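Local coordinates for sortase B (PDB 5JCV), which anchors surface proteins to the cell wall, cleaving their C-terminal sorting signal and holding the product as a thioester before transferring it to the wall, at residues E111-Y116 against V152-K157; Y116-D121 against K143-Y148; D158-L163 against V178-L183. All blocks are in the same frame, centred on the assembly; numbering follows the deposited sequence.

Contact 1. Residues E111-Y116 against V152-K157; sequences EIFAVY and VKVSGK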
# COMPACT_ATOMS: atom_id res chain seq x y z
N GLU A 111 -0.43 17.37 -12.60
CA GLU A 111 -0.56 18.44 -13.56
C GLU A 111 0.75 18.60 -14.36
O GLU A 111 1.76 19.13 -13.86
CB GLU A 111 -0.88 19.74 -12.81
CG GLU A 111 -1.81 20.65 -13.55
CD GLU A 111 -2.09 21.99 -12.85
OE1 GLU A 111 -1.92 22.14 -11.60
OE2 GLU A 111 -2.50 22.92 -13.60
N ILE A 112 0.72 18.17 -15.62
CA ILE A 112 1.90 18.18 -16.46
C ILE A 112 2.37 19.61 -16.77
O ILE A 112 1.59 20.46 -17.18
CB ILE A 112 1.61 17.45 -17.79
CG1 ILE A 112 1.43 15.96 -17.53
CG2 ILE A 112 2.75 17.67 -18.78
CD1 ILE A 112 0.61 15.25 -18.60
N PHE A 113 3.66 19.84 -16.58
CA PHE A 113 4.26 21.14 -16.86
C PHE A 113 5.49 21.10 -17.80
O PHE A 113 5.90 22.15 -18.31
CB PHE A 113 4.62 21.82 -15.56
CG PHE A 113 5.81 21.21 -14.85
CD1 PHE A 113 7.08 21.66 -15.11
CD2 PHE A 113 5.63 20.22 -13.91
CE1 PHE A 113 8.17 21.10 -14.47
CE2 PHE A 113 6.72 19.67 -13.26
CZ PHE A 113 7.98 20.11 -13.54
N ALA A 114 6.05 19.91 -18.06
CA ALA A 114 7.21 19.77 -18.97
C ALA A 114 7.18 18.46 -19.71
O ALA A 114 6.91 17.40 -19.15
CB ALA A 114 8.52 19.87 -18.21
N VAL A 115 7.51 18.54 -20.98
CA VAL A 115 7.49 17.40 -21.91
C VAL A 115 8.73 17.52 -22.82
O VAL A 115 8.93 18.55 -23.42
CB VAL A 115 6.21 17.48 -22.76
CG1 VAL A 115 6.25 16.53 -23.92
CG2 VAL A 115 4.98 17.28 -21.90
N TYR A 116 9.55 16.48 -22.92
CA TYR A 116 10.68 16.51 -23.87
C TYR A 116 11.22 15.13 -24.12
O TYR A 116 10.92 14.18 -23.38
CB TYR A 116 11.82 17.42 -23.36
CG TYR A 116 12.18 17.21 -21.92
CD1 TYR A 116 13.15 16.30 -21.56
CD2 TYR A 116 11.50 17.90 -20.89
CE1 TYR A 116 13.48 16.09 -20.22
CE2 TYR A 116 11.80 17.69 -19.55
CZ TYR A 116 12.79 16.77 -19.24
OH TYR A 116 13.12 16.55 -17.95
N VAL A 152 1.35 26.16 -16.59
CA VAL A 152 1.48 25.70 -15.22
C VAL A 152 2.76 26.23 -14.67
O VAL A 152 3.85 25.91 -15.17
CB VAL A 152 1.52 24.15 -15.10
CG1 VAL A 152 1.75 23.73 -13.65
CG2 VAL A 152 0.25 23.50 -15.64
N LYS A 153 2.65 27.04 -13.64
CA LYS A 153 3.85 27.44 -12.93
C LYS A 153 4.01 26.52 -11.74
O LYS A 153 3.03 25.96 -11.23
CB LYS A 153 3.83 28.93 -12.53
CG LYS A 153 5.24 29.57 -12.47
CD LYS A 153 6.09 29.25 -13.71
CE LYS A 153 7.48 29.87 -13.69
NZ LYS A 153 7.48 31.22 -14.31
N VAL A 154 5.26 26.38 -11.33
CA VAL A 154 5.69 25.42 -10.33
C VAL A 154 6.92 26.04 -9.67
O VAL A 154 7.74 26.67 -10.34
CB VAL A 154 5.98 24.02 -10.97
CG1 VAL A 154 6.84 24.18 -12.21
CG2 VAL A 154 6.60 23.02 -10.00
N SER A 155 7.02 25.87 -8.36
CA SER A 155 8.08 26.48 -7.58
C SER A 155 8.83 25.40 -6.82
O SER A 155 8.35 24.28 -6.64
CB SER A 155 7.52 27.52 -6.58
OG SER A 155 6.98 26.93 -5.38
N GLY A 156 9.98 25.80 -6.31
CA GLY A 156 10.84 24.93 -5.53
C GLY A 156 10.17 24.38 -4.30
O GLY A 156 10.72 23.48 -3.67
N LYS A 157 9.02 24.94 -3.96
CA LYS A 157 8.20 24.47 -2.85
C LYS A 157 7.31 23.30 -3.28
O LYS A 157 6.93 22.48 -2.45
CB LYS A 157 7.35 25.62 -2.29
CG LYS A 157 8.16 26.84 -1.83
CD LYS A 157 7.29 27.79 -1.02
CE LYS A 157 7.60 29.26 -1.32
NZ LYS A 157 6.51 30.13 -0.78

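Contact 2. Residues Y116-D121 against K143-Y148; sequences YETTTD and KQQSVY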
# COMPACT_ATOMS: atom_id res chain seq x y z
N TYR A 116 9.55 16.48 -22.92
CA TYR A 116 10.68 16.51 -23.87
C TYR A 116 11.22 15.13 -24.12
O TYR A 116 10.92 14.18 -23.38
CB TYR A 116 11.82 17.42 -23.36
CG TYR A 116 12.18 17.21 -21.92
CD1 TYR A 116 13.15 16.30 -21.56
CD2 TYR A 116 11.50 17.90 -20.89
CE1 TYR A 116 13.48 16.09 -20.22
CE2 TYR A 116 11.80 17.69 -19.55
CZ TYR A 116 12.79 16.77 -19.24
OH TYR A 116 13.12 16.55 -17.95
N GLU A 117 12.02 15.03 -25.18
CA GLU A 117 12.84 13.86 -25.43
C GLU A 117 14.22 14.24 -25.05
O GLU A 117 14.63 15.42 -25.20
CB GLU A 117 12.91 13.52 -26.91
CG GLU A 117 11.63 12.99 -27.50
CD GLU A 117 11.72 12.85 -29.02
OE1 GLU A 117 11.71 13.90 -29.76
OE2 GLU A 117 11.79 11.68 -29.46
N THR A 118 14.99 13.25 -24.67
CA THR A 118 16.40 13.48 -24.40
C THR A 118 17.20 12.21 -24.63
O THR A 118 16.77 11.12 -24.21
CB THR A 118 16.58 13.89 -22.94
OG1 THR A 118 17.97 14.14 -22.68
CG2 THR A 118 16.04 12.77 -22.02
N THR A 119 18.36 12.39 -25.26
CA THR A 119 19.28 11.30 -25.66
C THR A 119 20.52 11.17 -24.72
O THR A 119 20.93 10.06 -24.36
CB THR A 119 19.75 11.52 -27.12
OG1 THR A 119 19.92 12.93 -27.35
CG2 THR A 119 18.71 11.06 -28.12
N THR A 120 21.11 12.31 -24.32
CA THR A 120 22.36 12.33 -23.52
C THR A 120 22.37 13.28 -22.29
O THR A 120 23.30 13.30 -21.49
CB THR A 120 23.56 12.75 -24.43
OG1 THR A 120 23.35 14.07 -24.96
CG2 THR A 120 23.75 11.74 -25.57
N ASP A 121 21.36 14.12 -22.17
CA ASP A 121 21.30 15.04 -21.06
C ASP A 121 20.28 14.50 -20.07
O ASP A 121 19.06 14.65 -20.27
CB ASP A 121 20.86 16.38 -21.58
CG ASP A 121 20.67 17.37 -20.48
OD1 ASP A 121 20.15 18.45 -20.83
OD2 ASP A 121 21.04 17.08 -19.30
N LYS A 143 12.19 23.10 -17.35
CA LYS A 143 11.20 23.95 -18.04
C LYS A 143 11.79 24.44 -19.35
O LYS A 143 11.11 24.47 -20.37
CB LYS A 143 10.80 25.16 -17.19
CG LYS A 143 9.51 25.00 -16.38
CD LYS A 143 9.63 25.68 -15.03
CE LYS A 143 8.32 26.22 -14.49
NZ LYS A 143 8.56 26.89 -13.18
N GLN A 144 13.06 24.81 -19.31
CA GLN A 144 13.76 25.22 -20.52
C GLN A 144 13.91 24.07 -21.51
O GLN A 144 13.79 24.28 -22.71
CB GLN A 144 15.11 25.82 -20.19
CG GLN A 144 15.51 26.90 -21.18
CD GLN A 144 16.51 27.86 -20.60
OE1 GLN A 144 17.38 27.47 -19.81
NE2 GLN A 144 16.40 29.14 -20.98
N GLN A 145 14.15 22.86 -21.01
CA GLN A 145 14.20 21.67 -21.87
C GLN A 145 12.84 21.32 -22.54
O GLN A 145 12.78 20.64 -23.57
CB GLN A 145 14.70 20.49 -21.06
CG GLN A 145 15.57 19.52 -21.82
CD GLN A 145 16.32 18.55 -20.90
OE1 GLN A 145 16.41 18.75 -19.68
NE2 GLN A 145 16.84 17.47 -21.50
N SER A 146 11.74 21.79 -21.96
CA SER A 146 10.41 21.48 -22.50
C SER A 146 10.19 21.97 -23.93
O SER A 146 10.66 23.03 -24.31
CB SER A 146 9.30 22.07 -21.60
OG SER A 146 8.03 21.54 -21.95
N VAL A 147 9.44 21.20 -24.72
CA VAL A 147 9.11 21.61 -26.08
C VAL A 147 7.97 22.62 -26.10
O VAL A 147 7.63 23.13 -27.16
CB VAL A 147 8.71 20.41 -26.96
CG1 VAL A 147 9.92 19.56 -27.27
CG2 VAL A 147 7.61 19.57 -26.29
N TYR A 148 7.35 22.86 -24.94
CA TYR A 148 6.29 23.84 -24.84
C TYR A 148 6.61 24.72 -23.68
O TYR A 148 7.33 24.29 -22.76
CB TYR A 148 4.92 23.23 -24.53
CG TYR A 148 4.54 22.06 -25.39
CD1 TYR A 148 4.34 22.19 -26.76
CD2 TYR A 148 4.38 20.80 -24.81
CE1 TYR A 148 4.00 21.09 -27.55
CE2 TYR A 148 4.03 19.69 -25.58
CZ TYR A 148 3.85 19.84 -26.94
OH TYR A 148 3.50 18.71 -27.64

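Contact 3. Residues D158-L163 against V178-L183; sequences DRIITL and VIQGKL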
# COMPACT_ATOMS: atom_id res chain seq x y z
N ASP A 158 7.00 23.19 -4.57
CA ASP A 158 6.20 22.06 -5.05
C ASP A 158 7.01 20.78 -5.05
O ASP A 158 8.23 20.79 -4.83
CB ASP A 158 5.70 22.31 -6.46
CG ASP A 158 4.87 23.57 -6.56
OD1 ASP A 158 4.01 23.76 -5.70
OD2 ASP A 158 5.10 24.36 -7.49
N ARG A 159 6.33 19.68 -5.32
CA ARG A 159 6.95 18.38 -5.57
C ARG A 159 6.41 17.80 -6.87
O ARG A 159 5.27 18.06 -7.23
CB ARG A 159 6.62 17.40 -4.46
CG ARG A 159 7.38 17.64 -3.19
CD ARG A 159 7.02 16.54 -2.20
NE ARG A 159 5.56 16.45 -2.16
CZ ARG A 159 4.77 17.22 -1.42
NH1 ARG A 159 5.32 18.10 -0.56
NH2 ARG A 159 3.44 17.09 -1.51
N ILE A 160 7.22 16.98 -7.54
CA ILE A 160 6.88 16.49 -8.89
C ILE A 160 7.00 15.00 -9.10
O ILE A 160 7.53 14.25 -8.28
CB ILE A 160 7.70 17.17 -9.98
CG1 ILE A 160 9.13 16.67 -9.99
CG2 ILE A 160 7.66 18.68 -9.83
CD1 ILE A 160 10.00 17.40 -10.99
N ILE A 161 6.45 14.56 -10.22
CA ILE A 161 6.56 13.19 -10.65
C ILE A 161 7.01 13.21 -12.11
O ILE A 161 6.58 14.06 -12.89
CB ILE A 161 5.27 12.40 -10.40
CG1 ILE A 161 5.27 11.07 -11.16
CG2 ILE A 161 4.07 13.20 -10.77
CD1 ILE A 161 4.34 10.03 -10.60
N THR A 162 7.93 12.29 -12.44
CA THR A 162 8.55 12.20 -13.75
C THR A 162 8.22 10.84 -14.30
O THR A 162 8.47 9.80 -13.64
CB THR A 162 10.10 12.33 -13.66
OG1 THR A 162 10.45 13.55 -13.02
CG2 THR A 162 10.73 12.33 -15.03
N LEU A 163 7.63 10.83 -15.49
CA LEU A 163 7.46 9.61 -16.22
C LEU A 163 8.55 9.55 -17.31
O LEU A 163 8.73 10.51 -18.05
CB LEU A 163 6.07 9.58 -16.81
CG LEU A 163 4.90 9.73 -15.86
CD1 LEU A 163 3.64 9.54 -16.65
CD2 LEU A 163 4.86 8.76 -14.70
N VAL A 178 10.11 11.89 -21.85
CA VAL A 178 9.99 12.30 -20.46
C VAL A 178 8.80 13.23 -20.30
O VAL A 178 8.65 14.15 -21.07
CB VAL A 178 11.24 13.03 -19.95
CG1 VAL A 178 11.04 13.43 -18.49
CG2 VAL A 178 12.46 12.15 -20.09
N ILE A 179 8.00 12.98 -19.28
CA ILE A 179 6.87 13.83 -18.92
C ILE A 179 7.06 14.14 -17.46
O ILE A 179 7.32 13.24 -16.67
CB ILE A 179 5.55 13.04 -19.06
CG1 ILE A 179 5.43 12.54 -20.50
CG2 ILE A 179 4.34 13.85 -18.69
CD1 ILE A 179 5.31 13.65 -21.50
N GLN A 180 6.97 15.41 -17.10
CA GLN A 180 7.02 15.80 -15.72
C GLN A 180 5.81 16.64 -15.26
O GLN A 180 5.32 17.52 -15.98
CB GLN A 180 8.31 16.54 -15.48
CG GLN A 180 9.51 15.69 -15.81
CD GLN A 180 10.76 16.44 -15.50
OE1 GLN A 180 11.06 17.41 -16.18
NE2 GLN A 180 11.49 16.01 -14.45
N GLY A 181 5.31 16.34 -14.08
CA GLY A 181 4.10 16.95 -13.62
C GLY A 181 4.18 17.33 -12.15
O GLY A 181 4.94 16.73 -11.40
N LYS A 182 3.38 18.32 -11.77
CA LYS A 182 3.28 18.79 -10.39
C LYS A 182 2.34 17.92 -9.56
O LYS A 182 1.23 17.65 -9.97
CB LYS A 182 2.76 20.24 -10.41
CG LYS A 182 2.53 20.89 -9.05
CD LYS A 182 1.70 22.16 -9.19
CE LYS A 182 2.56 23.32 -9.65
NZ LYS A 182 1.75 24.56 -9.82
N LEU A 183 2.79 17.45 -8.40
CA LEU A 183 1.88 16.82 -7.42
C LEU A 183 0.93 17.82 -6.82
O LEU A 183 1.22 19.00 -6.64
CB LEU A 183 2.63 16.16 -6.27
CG LEU A 183 3.20 14.78 -6.55
CD1 LEU A 183 3.55 14.11 -5.23
CD2 LEU A 183 2.21 13.93 -7.34
OXT LEU A 183 -0.16 17.42 -6.49

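Contact 1. Residues E111-Y116 against V152-K157
Phe113 sets its ring between its own backbone N and carbonyl carbon (chi1 72°), and Val154 holds its CG1 in the same crowded position (chi1 47°), which brings that methyl over one face of the ring. Val154 CG1 stands 4.0 Å from the centroid of the Phe113 ring and 17° off its normal, a CH-pi contact. The methyl is shifted toward the rim, with Phe113 CD1 its nearest atom at 3.8 Å from Val154 CG1, and the two side chains cross at about a right angle. Val152 meets the root of the same side chain: its CB lies 3.9 Å from Phe113 CB, and its CG1 packs on that CB as well. The other branch, Val152 CG2, lies 3.7 Å from the carbonyl O of Ile112. Glu111, extended beyond CG, crosses Val152 at a slant, with OE2 3.5 Å from Val152 CG2. No hydrogen bond joins the two segments, so van der Waals packing carries the contact. In this sortase domain, 107-118 is a long strand of the barrel, and 152-157 lies on the path back from helix 132-145, the long helix that class B sortases insert between this strand and 160-165. Phe113 and Ala114 both face Gln180 on the neighbouring strand 176-182, forming a classic beta bulge at the place where the ring is presented to the loop. Leu139 of helix 132-145 also touches Phe113. The loop is tied down by its backbone: Val154 O accepts from Lys143 NZ, and Ser155 N donates to Asp158 OD2. Within it, Ser155 closes an ST turn, its OG accepting from Lys157 N at 3.2 Å.

Contact 2. Residues Y116-D121 against K143-Y148
Gln145 crosses one face of the Tyr116 ring obliquely, its amide stacked on the ring with the two planes 17° apart. The amide is offset toward the rim, with Gln145 CD 3.8 Å from Tyr116 CE1, while further back Gln145 CB sits 4.2 Å from the ring centroid in a CH-pi contact over the same ring. The ring is brought under this chain by a chi1 of 46°, which puts Tyr116 CG between the backbone N and the carbonyl carbon. At its base, Tyr116 CB approaches the carbonyl O of Gln145 to 3.4 Å. Beyond the ring, the extended glutamine points its amide at Asp121, which comes from the opposite direction with its carboxylate turned only 8° from the amide plane. Gln145 NE2 is 3.5 Å from Asp121 OD1 and 3.7 Å from Thr118 OG1, polar neighbours without a hydrogen bond. Further out, Thr118 OG1 donates to Asp121 O at 2.7 Å from above the carbonyl plane, fastening the turn that leaves the strand. On the other segment, Ser146 OG donates in plane to a lone pair of Tyr148 O at 3.0 Å, and it also bonds Val115 N on the strand. Tyr116 OH is fixed by Gln180 OE1. Thus the end of helix 132-145 covers the Tyr116 ring, Val147 just after it bonds Val115 by its backbone, and Tyr116 pairs with Val178 of strand 176-182, while Tyr148 reaches on to helix 90-95.

Contact 3. Residues D158-L163 against V178-L183
Thr162 and Gln180 stand side by side and point the same way from neighbouring strands of an antiparallel beta hairpin, 160-165 with 176-182, in the sortase barrel. They form a non-hydrogen-bonded pair, yet their side chains bond: Gln180 NE2 donates to Thr162 OG1 at 3.0 Å, almost straight (174°) and with the oxygen in the amide plane. The same oxygen bonds Asn67 ND2, and Gln180 NE2 also bonds Tyr138 OH, so this buried polar cluster is well satisfied. The Thr162 and Val178 side chains cross at a slant, Thr162 CG2 3.6 Å from Val178 CG1. On the sheet's other face, Leu163 CB faces Ile179 CB at 4.2 Å, and the Ile161 and Leu183 side chains cross at about a right angle, Ile161 CG2 4.0 Å from Leu183 CD2. Lys182, bent at chi3, lays CE 3.5 Å from Asp158 OD2, which accepts from Ser155 N; Lys182 NZ stays 4.1 Å from Asp158 OD2, beyond a salt bridge, and its close approach to Lys153 O is too short to be relied on. In sortases, the first of these strands leads into the catalytic cysteine. Ile161 and Gly181 exchange paired backbone bonds, as do Leu163 and Ile179, and Leu183 N donates to Arg159 O at 2.8 Å.

Contacts 1 and 3 are buried and their centres lie 7 Å apart; contact 2, 13 to 14 Å from both, is only partly buried and has an exposed acid at its margin. Contact 3 is sheet pairing, governed by backbone hydrogen bonds, whereas contacts 1 and 2 bring the insert between strands 107-118 and 160-165 against the sheet through side-chain packing, aliphatic on phenylalanine in one and amide on tyrosine in the other. Contacts 1 and 2 both use strand 107-118, but Tyr116, in both ranges, packs only in contact 2; Val115 O to Val147 N bonds between them. Strand 176-182 runs beside it, and Glu111 O to Lys182 N connects contact 1 with contact 3.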